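Local structure of nitrilotriacetate monooxygenase component B (Bacillus cereus ATCC 14579, 3BPK) at residues 51-54 with 58-61; 69-74 with 154-159. The protein probably binds FMN and acts as the flavin reductase partner of a monooxygenase, using NADH or NADPH as the reductant. One frame throughout, in Å; residues are numbered along the deposited sequence.

Contact 1. Residues 51-54 with 58-61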
# COMPACT_ATOMS: atom_id res chain seq x y z
N ASN B 51 -2.61 -0.68 -2.21
CA ASN B 51 -3.13 -1.21 -0.93
C ASN B 51 -4.63 -1.05 -0.85
O ASN B 51 -5.29 -0.53 -1.77
CB ASN B 51 -2.43 -0.56 0.29
CG ASN B 51 -2.19 -1.55 1.43
OD1 ASN B 51 -3.09 -2.29 1.80
ND2 ASN B 51 -0.96 -1.60 1.96
N ILE B 52 -5.18 -1.52 0.27
CA ILE B 52 -6.60 -1.32 0.58
C ILE B 52 -6.81 0.12 1.07
O ILE B 52 -5.92 0.69 1.73
CB ILE B 52 -7.03 -2.33 1.71
CG1 ILE B 52 -6.74 -3.79 1.31
CG2 ILE B 52 -8.49 -2.16 2.04
CD1 ILE B 52 -6.85 -4.77 2.49
N VAL B 53 -7.99 0.69 0.79
CA VAL B 53 -8.37 2.00 1.34
C VAL B 53 -9.46 1.83 2.42
O VAL B 53 -9.35 2.37 3.51
CB VAL B 53 -8.83 2.97 0.21
CG1 VAL B 53 -9.49 4.22 0.78
CG2 VAL B 53 -7.66 3.33 -0.73
N ALA B 54 -10.49 1.05 2.11
CA ALA B 54 -11.62 0.85 3.04
C ALA B 54 -12.39 -0.39 2.64
O ALA B 54 -12.24 -0.89 1.52
CB ALA B 54 -12.57 2.06 3.03
N PRO B 58 -15.94 -1.48 -0.69
CA PRO B 58 -14.54 -1.93 -0.91
C PRO B 58 -13.81 -0.96 -1.81
O PRO B 58 -14.18 -0.81 -2.98
CB PRO B 58 -14.71 -3.34 -1.51
CG PRO B 58 -16.10 -3.40 -2.01
CD PRO B 58 -16.93 -2.49 -1.14
N LEU B 59 -12.80 -0.29 -1.25
CA LEU B 59 -11.99 0.71 -1.97
C LEU B 59 -10.52 0.30 -1.90
O LEU B 59 -10.06 -0.19 -0.86
CB LEU B 59 -12.13 2.12 -1.37
CG LEU B 59 -13.51 2.76 -1.40
CD1 LEU B 59 -13.50 4.12 -0.67
CD2 LEU B 59 -14.06 2.91 -2.82
N ILE B 60 -9.83 0.47 -3.04
CA ILE B 60 -8.39 0.16 -3.15
C ILE B 60 -7.67 1.35 -3.77
O ILE B 60 -8.31 2.23 -4.37
CB ILE B 60 -8.12 -1.14 -3.94
CG1 ILE B 60 -8.60 -1.01 -5.39
CG2 ILE B 60 -8.85 -2.32 -3.26
CD1 ILE B 60 -7.66 -0.26 -6.32
N SER B 61 -6.35 1.40 -3.58
CA SER B 61 -5.55 2.49 -4.18
C SER B 61 -4.39 1.95 -4.98
O SER B 61 -3.77 0.94 -4.59
CB SER B 61 -5.01 3.41 -3.09
OG SER B 61 -4.26 2.69 -2.12
O HOH W 1 -4.45 2.86 0.70

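Contact 2. Residues 69-74 with 154-159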
# COMPACT_ATOMS: atom_id res chain seq x y z
N GLY B 69 5.44 14.82 -15.86
CA GLY B 69 4.22 15.57 -15.64
C GLY B 69 3.01 15.09 -16.44
O GLY B 69 1.92 15.65 -16.30
N GLU B 70 3.22 14.09 -17.30
CA GLU B 70 2.13 13.53 -18.11
C GLU B 70 1.68 12.16 -17.61
O GLU B 70 2.50 11.30 -17.29
CB GLU B 70 2.50 13.43 -19.58
CG GLU B 70 2.94 14.76 -20.25
CD GLU B 70 1.89 15.86 -20.23
OE1 GLU B 70 0.67 15.56 -20.32
OE2 GLU B 70 2.28 17.04 -20.14
N ARG B 71 0.37 11.97 -17.57
CA ARG B 71 -0.22 10.68 -17.14
C ARG B 71 0.24 9.51 -17.99
O ARG B 71 0.31 9.63 -19.21
CB ARG B 71 -1.74 10.74 -17.19
CG ARG B 71 -2.37 11.72 -16.22
CD ARG B 71 -3.87 11.68 -16.29
NE ARG B 71 -4.52 12.59 -15.35
CZ ARG B 71 -4.79 13.88 -15.61
NH1 ARG B 71 -4.46 14.43 -16.77
NH2 ARG B 71 -5.38 14.63 -14.68
N LYS B 72 0.55 8.38 -17.33
CA LYS B 72 0.87 7.10 -17.97
C LYS B 72 -0.41 6.52 -18.55
O LYS B 72 -1.52 6.95 -18.17
CB LYS B 72 1.50 6.14 -16.95
CG LYS B 72 3.03 6.15 -16.99
CD LYS B 72 3.69 5.46 -15.80
CE LYS B 72 5.19 5.79 -15.79
NZ LYS B 72 6.03 4.81 -15.06
N ASP B 73 -0.28 5.56 -19.47
CA ASP B 73 -1.42 4.92 -20.12
C ASP B 73 -2.46 4.44 -19.10
O ASP B 73 -3.67 4.65 -19.26
CB ASP B 73 -0.94 3.71 -20.94
CG ASP B 73 -0.29 4.11 -22.26
OD1 ASP B 73 -0.42 5.27 -22.68
OD2 ASP B 73 0.35 3.24 -22.88
N THR B 74 -1.98 3.77 -18.05
CA THR B 74 -2.94 3.17 -17.10
C THR B 74 -3.86 4.25 -16.50
O THR B 74 -5.08 4.05 -16.40
CB THR B 74 -2.22 2.38 -15.99
OG1 THR B 74 -1.52 1.27 -16.58
CG2 THR B 74 -3.20 1.90 -14.90
N ALA B 154 3.83 14.35 -9.81
CA ALA B 154 4.72 13.20 -9.92
C ALA B 154 3.90 11.94 -10.21
O ALA B 154 4.44 10.94 -10.70
CB ALA B 154 5.48 12.99 -8.63
N CYS B 155 2.64 11.93 -9.78
CA CYS B 155 1.84 10.69 -9.87
C CYS B 155 0.37 10.97 -9.80
O CYS B 155 -0.04 12.10 -9.54
CB CYS B 155 2.21 9.74 -8.71
SG CYS B 155 1.61 10.32 -7.10
N ASP B 156 -0.46 9.95 -10.05
CA ASP B 156 -1.89 10.02 -9.81
C ASP B 156 -2.22 8.84 -8.94
O ASP B 156 -1.93 7.69 -9.31
CB ASP B 156 -2.67 9.93 -11.12
CG ASP B 156 -2.38 11.12 -12.02
OD1 ASP B 156 -3.02 12.17 -11.77
OD2 ASP B 156 -1.45 11.00 -12.85
N LEU B 157 -2.82 9.15 -7.80
CA LEU B 157 -3.26 8.10 -6.89
C LEU B 157 -4.68 7.73 -7.30
O LEU B 157 -5.60 8.56 -7.16
CB LEU B 157 -3.19 8.60 -5.45
CG LEU B 157 -3.50 7.58 -4.38
CD1 LEU B 157 -2.58 6.40 -4.41
CD2 LEU B 157 -3.41 8.26 -3.00
N LEU B 158 -4.86 6.51 -7.81
CA LEU B 158 -6.17 6.07 -8.31
C LEU B 158 -6.88 5.39 -7.17
O LEU B 158 -6.35 4.44 -6.59
CB LEU B 158 -6.01 5.08 -9.46
CG LEU B 158 -5.17 5.63 -10.64
CD1 LEU B 158 -5.12 4.53 -11.74
CD2 LEU B 158 -5.68 6.99 -11.21
N ILE B 159 -8.09 5.87 -6.86
CA ILE B 159 -8.93 5.21 -5.86
C ILE B 159 -10.01 4.43 -6.61
O ILE B 159 -10.81 5.03 -7.35
CB ILE B 159 -9.61 6.25 -4.91
CG1 ILE B 159 -8.56 7.18 -4.25
CG2 ILE B 159 -10.44 5.53 -3.85
CD1 ILE B 159 -7.44 6.44 -3.50
O HOH W 2 -5.41 12.81 -12.73

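Contact 1. Residues 51-54 with 58-61
In the β-hairpin formed by strands 42-54 and 59-65, a classic bulge interrupts the antiparallel pairing where V53 and A54 both face L59. The carbonyl oxygen of L59 takes both amides of the bulge: V53 N to L59 O is 2.8 Å and A54 N to L59 O is 3.2 Å, the two donors arriving from the same face of the carbonyl plane. L59 N closes the pair with A54 O at 2.9 Å. Beyond the bulge regular pairing returns, S61 N meeting N51 O at 2.9 Å.

V53 is the extra residue, and its side chain is directed toward the partner strand. β-Branching suits the place: CG2, anti to the carbonyl carbon (chi1, measured to CG1, 168°), comes to 3.5 Å from S61 CB, while V53 CB, with CG1 alongside, packs 3.8 Å from L59 CB. The hairpin belongs to the antiparallel β-sheet of the flavin reductase-like domain, and its V53 O bonds to S63 and Q65 of the second subunit.

A small side chain with one hydroxyl fits at S61, whose neighbours are V53 CG2 and, on strand 155-168, L157 and I159; its OG is hydrogen-bonded to a water that donates to I52 O. N51 OD1 folds back onto its own chain, accepting I52 N at 2.7 Å in the carbonyl plane, on a lone pair. This leaves ND2 for F50 O of the second subunit.

Contact 2. Residues 69-74 with 154-159
R71 reaches from the loop before helix 73-81 toward D156 on strand 155-168, and the loop is shaped from G69 onward. G69 has a positive phi (85°), a conformation in which a side chain would press on the preceding carbonyl oxygen, so glycine fits here; its own carbonyl oxygen accepts a hydrogen bond from R66.

R71, just before K72 at the N-cap of helix 73-81, then makes the direct contact. Its chain runs extended from CG to NE, crossing the aspartate side chain at about a right angle, so that different parts of it meet the two carboxylate oxygens: R71 CG lies 3.6 Å from D156 OD2, and R71 NE is 3.9 Å from D156 OD1, a long salt bridge. The guanidinium and carboxylate planes are 21° apart, yet OD1 approaches the guanidinium obliquely. Water 2 closes the gap at the guanidinium edge, in its plane: it accepts from R71 NH2 at 2.7 Å and donates to D156 OD1, also at 2.7 Å. A long, flexible arginine suits this partly exposed position, where water can complete the pairing.

D156 extends from the antiparallel sheet of the flavin reductase-like domain, its CB pointing toward the loop, which places its carboxylate beside R71. Its OD2 forms a salt bridge with R66, its stronger polar partner. The carboxylate is thus shared by the two arginines, R66 at OD2 and R71 over the longer distance at OD1, and an acidic residue suits this buried strand position because both oxygens have a cationic neighbour. Helix 73-81 lies against both partners, the R71 side chain touching R76 and I79 and that of D156 touching S75.

The two contacts lie in series along the chain, their centres about 17 Å apart, and strand 59-65 joins them: it supplies one side of the hairpin in contact 1, then leads through the loop of contact 2 into helix 73-81. Across the sheet its neighbour is strand 155-168, so the segments touch through that strand rather than through the R71-D156 pair. S61 CB packs 3.9 Å from both L158 O and I159 CD1, and I60 O lies 4.0 Å from I159 CG2. Both contacts also border the second subunit, contact 2 by way of its strand, where C155 packs on V53 of that subunit.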